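Local coordinates for antifreeze protein (Marinomonas primoryensis, PDB 3P4G) that binds ice through anchored clathrate waters, as a hyperactive, calcium-dependent antifreeze protein with a right-handed calcium-binding beta-helix, at residues S31-A35 with S36-V40; H305-S309 with D310-K314. One frame throughout, in Å; residues are numbered along the deposited sequence. Where two conformers were deposited one is given.

In the fold
Contacts 1 and 2 lie toward the two ends of the beta-helix, on opposite sides of the chain's centre, with their own centres 66 Å apart and nearest atoms about 58 Å apart. Residues 31-40 bind calcium in a turn that leads into strand 39-42, near the start of the run of parallel strands that continues coil by coil to strand 279-282. Residues 305-314 finish that run differently: strand 305-308 still pairs parallel with strand 279-282, but strand 311-314 returns antiparallel as an outermost strand. Contact 2 supplies no metal ligand, although the His305 side chain is about 8 Å from a bound calcium. One contact thus belongs to the metal-bound coils, the other to the terminal hairpin.

Contact 1 (S31-A35 with S36-V40); sequences SAFDA and SNNNV. With CA (calcium ion), chain E.
In a calcium-binding turn of the beta-helix, Asp34, Ser36 and Asn38 wrap round one metal ion as the chain bends from a loop into strand 39-42. The backbone oxygen Asp34 O binds the calcium at 2.3 Å, and Ser36 O does so at 2.4 Å. Asn38 adds a side-chain ligand, its OD1 modelled 2.4 Å from the ion. From the next coil, Val52 O, Ala54 O and Asp57 OD1 complete the six protein ligands, so the ion ties two successive coils together.

The Asp34 carboxylate stays out of this shell and bonds back across the bend instead. With CG turned between the backbone N and the carbonyl carbon (chi1 57°), its OD2 reaches forward over Ser36. Ser36 N donates to Asp34 OD2 at 2.9 Å, closing an Asx turn; this N-H arrives from above the carboxylate, 52° out of its plane. In one of the two modelled conformers of Ser36, the hydroxyl OG also donates to Asp34 OD2, at 2.7 Å and on the syn lone pair. Where both bonds form, they would limit rotation of the carboxylate.

Beneath the turn, Phe33 CE2 meets the Val40 methyl CG2 at 3.4 Å, the ring lying obliquely to that branch. Phe25 and Val52 touch both residues, continuing the apolar interior. Two carbonyls and a side-chain oxygen at alternate positions, completed by the following coil, are the pattern of calcium turns in RTX-like beta-helices; here Asn38 stands where later turns use an aspartate such as Asp84 or Asp103.

Contact 2 (H305-S309 with D310-K314); sequences HIRVS and DGVVK
Strands 305-308 and 311-314 form an antiparallel hairpin closed by a type I turn from Val308 to Gly311 and interrupted by a classic beta bulge opposite Ile306. At the bulge Ile306 O accepts two backbone bonds, from Val313 N at 3.0 Å and from Lys314 N at 3.3 Å. Near the turn, Val308 N donates to Gly311 O at 2.8 Å, whereas the return bond from Gly311 N to Val308 O is weak.

Ile306 touches both bulge residues with different branches. Its CG2 presses on Val313 CG2 at 3.5 Å, a tight contact, while CD1 rests 3.8 Å from CD of the extended Lys314 chain. Cut back to an alanine, Ile306 would lose its outer branches, which is likely to leave a gap beside Val313 CG2 and the Lys314 chain and take contact from Ile280, Leu282 and Tyr290. Val308 CG2 continues the apolar strip, 3.9 Å from Val313 CG1.

With the Ile306 and Val308 side chains on one face, the other carries Arg307 and Val312. The arginine chain bends at chi3 (-64°), laying one guanidinium face over Val312 CG2, 3.5 Å from Arg307 NH2. The guanidinium thus combines apolar contact through its face with a hydrogen bond from NE to Ala318 O and a weak one from NH2 to Pro317 O, linking the hairpin to the C-terminal tail.

Contact 1 (S31-A35 with S36-V40)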
loop_
_atom_site.group_PDB
_atom_site.type_symbol
_atom_site.label_atom_id
_atom_site.label_comp_id
_atom_site.label_asym_id
_atom_site.label_seq_id
_atom_site.Cartn_x
_atom_site.Cartn_y
_atom_site.Cartn_z
ATOM N N SER A 31 21.725 28.435 -1.354
ATOM C CA SER A 31 22.459 28.836 -0.174
ATOM C C SER A 31 23.193 27.609 0.347
ATOM O O SER A 31 22.817 26.468 0.027
ATOM C CB SER A 31 21.518 29.366 0.887
ATOM O OG SER A 31 22.306 29.940 1.903
ATOM N N ALA A 32 24.239 27.830 1.137
ATOM C CA ALA A 32 25.038 26.739 1.676
ATOM C C ALA A 32 24.663 26.550 3.157
ATOM O O ALA A 32 24.576 27.518 3.887
ATOM C CB ALA A 32 26.521 27.072 1.564
ATOM N N PHE A 33 24.506 25.303 3.589
ATOM C CA PHE A 33 24.272 25.003 5.000
ATOM C C PHE A 33 25.446 24.255 5.577
ATOM O O PHE A 33 26.567 24.342 5.018
ATOM C CB PHE A 33 22.919 24.314 5.174
ATOM C CG PHE A 33 21.821 25.112 4.544
ATOM C CD1 PHE A 33 21.412 24.849 3.230
ATOM C CD2 PHE A 33 21.240 26.162 5.239
ATOM C CE1 PHE A 33 20.392 25.625 2.631
ATOM C CE2 PHE A 33 20.267 26.939 4.641
ATOM C CZ PHE A 33 19.816 26.639 3.354
ATOM N N ASP A 34 25.258 23.633 6.736
ATOM C CA ASP A 34 26.386 22.937 7.368
ATOM C C ASP A 34 25.940 21.901 8.342
ATOM O O ASP A 34 24.761 21.514 8.348
ATOM C CB ASP A 34 27.272 23.953 8.108
ATOM C CG ASP A 34 26.512 24.732 9.141
ATOM O OD1 ASP A 34 26.959 25.862 9.449
ATOM O OD2 ASP A 34 25.484 24.256 9.658
ATOM N N ALA A 35 26.891 21.472 9.184
ATOM C CA ALA A 35 26.692 20.326 10.076
ATOM C C ALA A 35 25.862 20.705 11.310
ATOM O O ALA A 35 25.473 19.830 12.082
ATOM C CB ALA A 35 28.060 19.696 10.501
ATOM N N SER A 36 25.554 21.985 11.478
ATOM C CA SER A 36 24.723 22.348 12.613
ATOM C C SER A 36 23.301 21.839 12.374
ATOM O O SER A 36 22.933 21.417 11.256
ATOM C CB SER A 36 24.725 23.860 12.865
ATOM O OG SER A 36 24.008 24.531 11.856
ATOM N N ASN A 37 22.517 21.833 13.435
ATOM C CA ASN A 37 21.077 21.573 13.316
ATOM C C ASN A 37 20.420 22.841 12.739
ATOM O O ASN A 37 20.130 23.809 13.469
ATOM C CB ASN A 37 20.516 21.279 14.724
ATOM C CG ASN A 37 21.181 20.088 15.390
ATOM O OD1 ASN A 37 21.561 19.111 14.736
ATOM N ND2 ASN A 37 21.317 20.163 16.717
ATOM N N ASN A 38 20.305 22.885 11.421
ATOM C CA ASN A 38 19.709 24.019 10.724
ATOM C C ASN A 38 18.208 24.214 10.901
ATOM O O ASN A 38 17.460 23.272 11.140
ATOM C CB ASN A 38 20.044 23.940 9.233
ATOM C CG ASN A 38 21.524 24.048 8.970
ATOM O OD1 ASN A 38 22.171 23.088 8.536
ATOM N ND2 ASN A 38 22.087 25.243 9.207
ATOM N N ASN A 39 17.770 25.468 10.756
ATOM C CA ASN A 39 16.338 25.790 10.685
ATOM C C ASN A 39 16.199 26.692 9.469
ATOM O O ASN A 39 16.733 27.816 9.446
ATOM C CB ASN A 39 15.806 26.510 11.949
ATOM C CG ASN A 39 14.305 26.793 11.855
ATOM O OD1 ASN A 39 13.527 25.930 11.455
ATOM N ND2 ASN A 39 13.907 27.991 12.178
ATOM N N VAL A 40 15.567 26.161 8.426
ATOM C CA VAL A 40 15.435 26.883 7.164
ATOM C C VAL A 40 13.973 27.207 6.958
ATOM O O VAL A 40 13.135 26.300 6.956
ATOM C CB VAL A 40 16.013 26.064 5.989
ATOM C CG1 VAL A 40 15.843 26.831 4.592
ATOM C CG2 VAL A 40 17.476 25.745 6.255
HETATM CA CA CA E . 22.698 20.792 8.986
#

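Contact 2 (H305-S309 with D310-K314)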
loop_
_atom_site.group_PDB
_atom_site.type_symbol
_atom_site.label_atom_id
_atom_site.label_comp_id
_atom_site.label_asym_id
_atom_site.label_seq_id
_atom_site.Cartn_x
_atom_site.Cartn_y
_atom_site.Cartn_z
ATOM N N HIS A 305 -13.199 -27.639 2.622
ATOM C CA HIS A 305 -14.268 -27.374 3.561
ATOM C C HIS A 305 -15.122 -26.268 3.029
ATOM O O HIS A 305 -14.603 -25.232 2.645
ATOM C CB HIS A 305 -13.709 -26.972 4.929
ATOM C CG HIS A 305 -12.635 -27.893 5.409
ATOM N ND1 HIS A 305 -12.912 -29.096 6.025
ATOM C CD2 HIS A 305 -11.295 -27.862 5.222
ATOM C CE1 HIS A 305 -11.773 -29.723 6.275
ATOM N NE2 HIS A 305 -10.774 -28.992 5.803
ATOM N N ILE A 306 -16.431 -26.442 3.113
ATOM C CA ILE A 306 -17.340 -25.481 2.487
ATOM C C ILE A 306 -18.521 -25.253 3.405
ATOM O O ILE A 306 -19.269 -26.187 3.707
ATOM C CB ILE A 306 -17.875 -25.910 1.073
ATOM C CG1 ILE A 306 -16.719 -26.267 0.132
ATOM C CG2 ILE A 306 -18.777 -24.781 0.468
ATOM C CD1 ILE A 306 -17.226 -26.927 -1.243
ATOM N N ARG A 307 -18.653 -24.019 3.878
ATOM C CA ARG A 307 -19.809 -23.646 4.694
ATOM C C ARG A 307 -20.693 -22.706 3.881
ATOM O O ARG A 307 -20.186 -21.869 3.155
ATOM C CB ARG A 307 -19.339 -22.967 6.009
ATOM C CG ARG A 307 -20.529 -22.405 6.837
ATOM C CD ARG A 307 -20.107 -21.903 8.190
ATOM N NE ARG A 307 -19.587 -22.972 9.068
ATOM C CZ ARG A 307 -20.328 -23.817 9.784
ATOM N NH1 ARG A 307 -21.661 -23.765 9.755
ATOM N NH2 ARG A 307 -19.728 -24.713 10.565
ATOM N N VAL A 308 -22.015 -22.858 3.987
ATOM C CA VAL A 308 -22.956 -21.908 3.336
ATOM C C VAL A 308 -23.725 -21.173 4.424
ATOM O O VAL A 308 -23.408 -21.334 5.606
ATOM C CB VAL A 308 -23.846 -22.608 2.270
ATOM C CG1 VAL A 308 -22.973 -23.155 1.122
ATOM C CG2 VAL A 308 -24.673 -23.748 2.881
ATOM N N SER A 309 -24.732 -20.363 4.059
ATOM C CA SER A 309 -25.281 -19.435 5.080
ATOM C C SER A 309 -25.988 -20.144 6.227
ATOM O O SER A 309 -26.056 -19.621 7.362
ATOM C CB SER A 309 -26.240 -18.429 4.443
ATOM O OG SER A 309 -27.390 -19.115 3.989
ATOM N N ASP A 310 -26.550 -21.313 5.929
ATOM C CA ASP A 310 -27.367 -22.038 6.895
ATOM C C ASP A 310 -26.860 -23.463 7.161
ATOM O O ASP A 310 -27.631 -24.363 7.532
ATOM C CB ASP A 310 -28.847 -22.032 6.464
ATOM C CG ASP A 310 -29.092 -22.750 5.112
ATOM O OD1 ASP A 310 -28.121 -23.009 4.358
ATOM O OD2 ASP A 310 -30.273 -23.077 4.825
ATOM N N GLY A 311 -25.569 -23.686 6.955
ATOM C CA GLY A 311 -24.991 -24.987 7.359
ATOM C C GLY A 311 -23.740 -25.368 6.599
ATOM O O GLY A 311 -23.150 -24.537 5.950
ATOM N N VAL A 312 -23.361 -26.639 6.688
ATOM C CA VAL A 312 -22.123 -27.150 6.115
ATOM C C VAL A 312 -22.459 -28.048 4.920
ATOM O O VAL A 312 -23.393 -28.879 5.005
ATOM C CB VAL A 312 -21.339 -27.993 7.160
ATOM C CG1 VAL A 312 -20.137 -28.687 6.497
ATOM C CG2 VAL A 312 -20.886 -27.106 8.314
ATOM N N VAL A 313 -21.734 -27.892 3.814
ATOM C CA VAL A 313 -21.961 -28.744 2.637
ATOM C C VAL A 313 -20.786 -29.645 2.294
ATOM O O VAL A 313 -20.927 -30.626 1.549
ATOM C CB VAL A 313 -22.468 -27.963 1.387
ATOM C CG1 VAL A 313 -23.865 -27.361 1.686
ATOM C CG2 VAL A 313 -21.463 -26.908 0.972
ATOM N N LYS A 314 -19.640 -29.364 2.898
ATOM C CA LYS A 314 -18.444 -30.191 2.650
ATOM C C LYS A 314 -17.434 -30.070 3.776
ATOM O O LYS A 314 -17.163 -28.971 4.256
ATOM C CB LYS A 314 -17.780 -29.796 1.307
ATOM C CG LYS A 314 -16.568 -30.645 0.989
ATOM C CD LYS A 314 -15.966 -30.355 -0.391
ATOM C CE LYS A 314 -14.731 -31.200 -0.650
ATOM N NZ LYS A 314 -14.136 -30.826 -1.991
#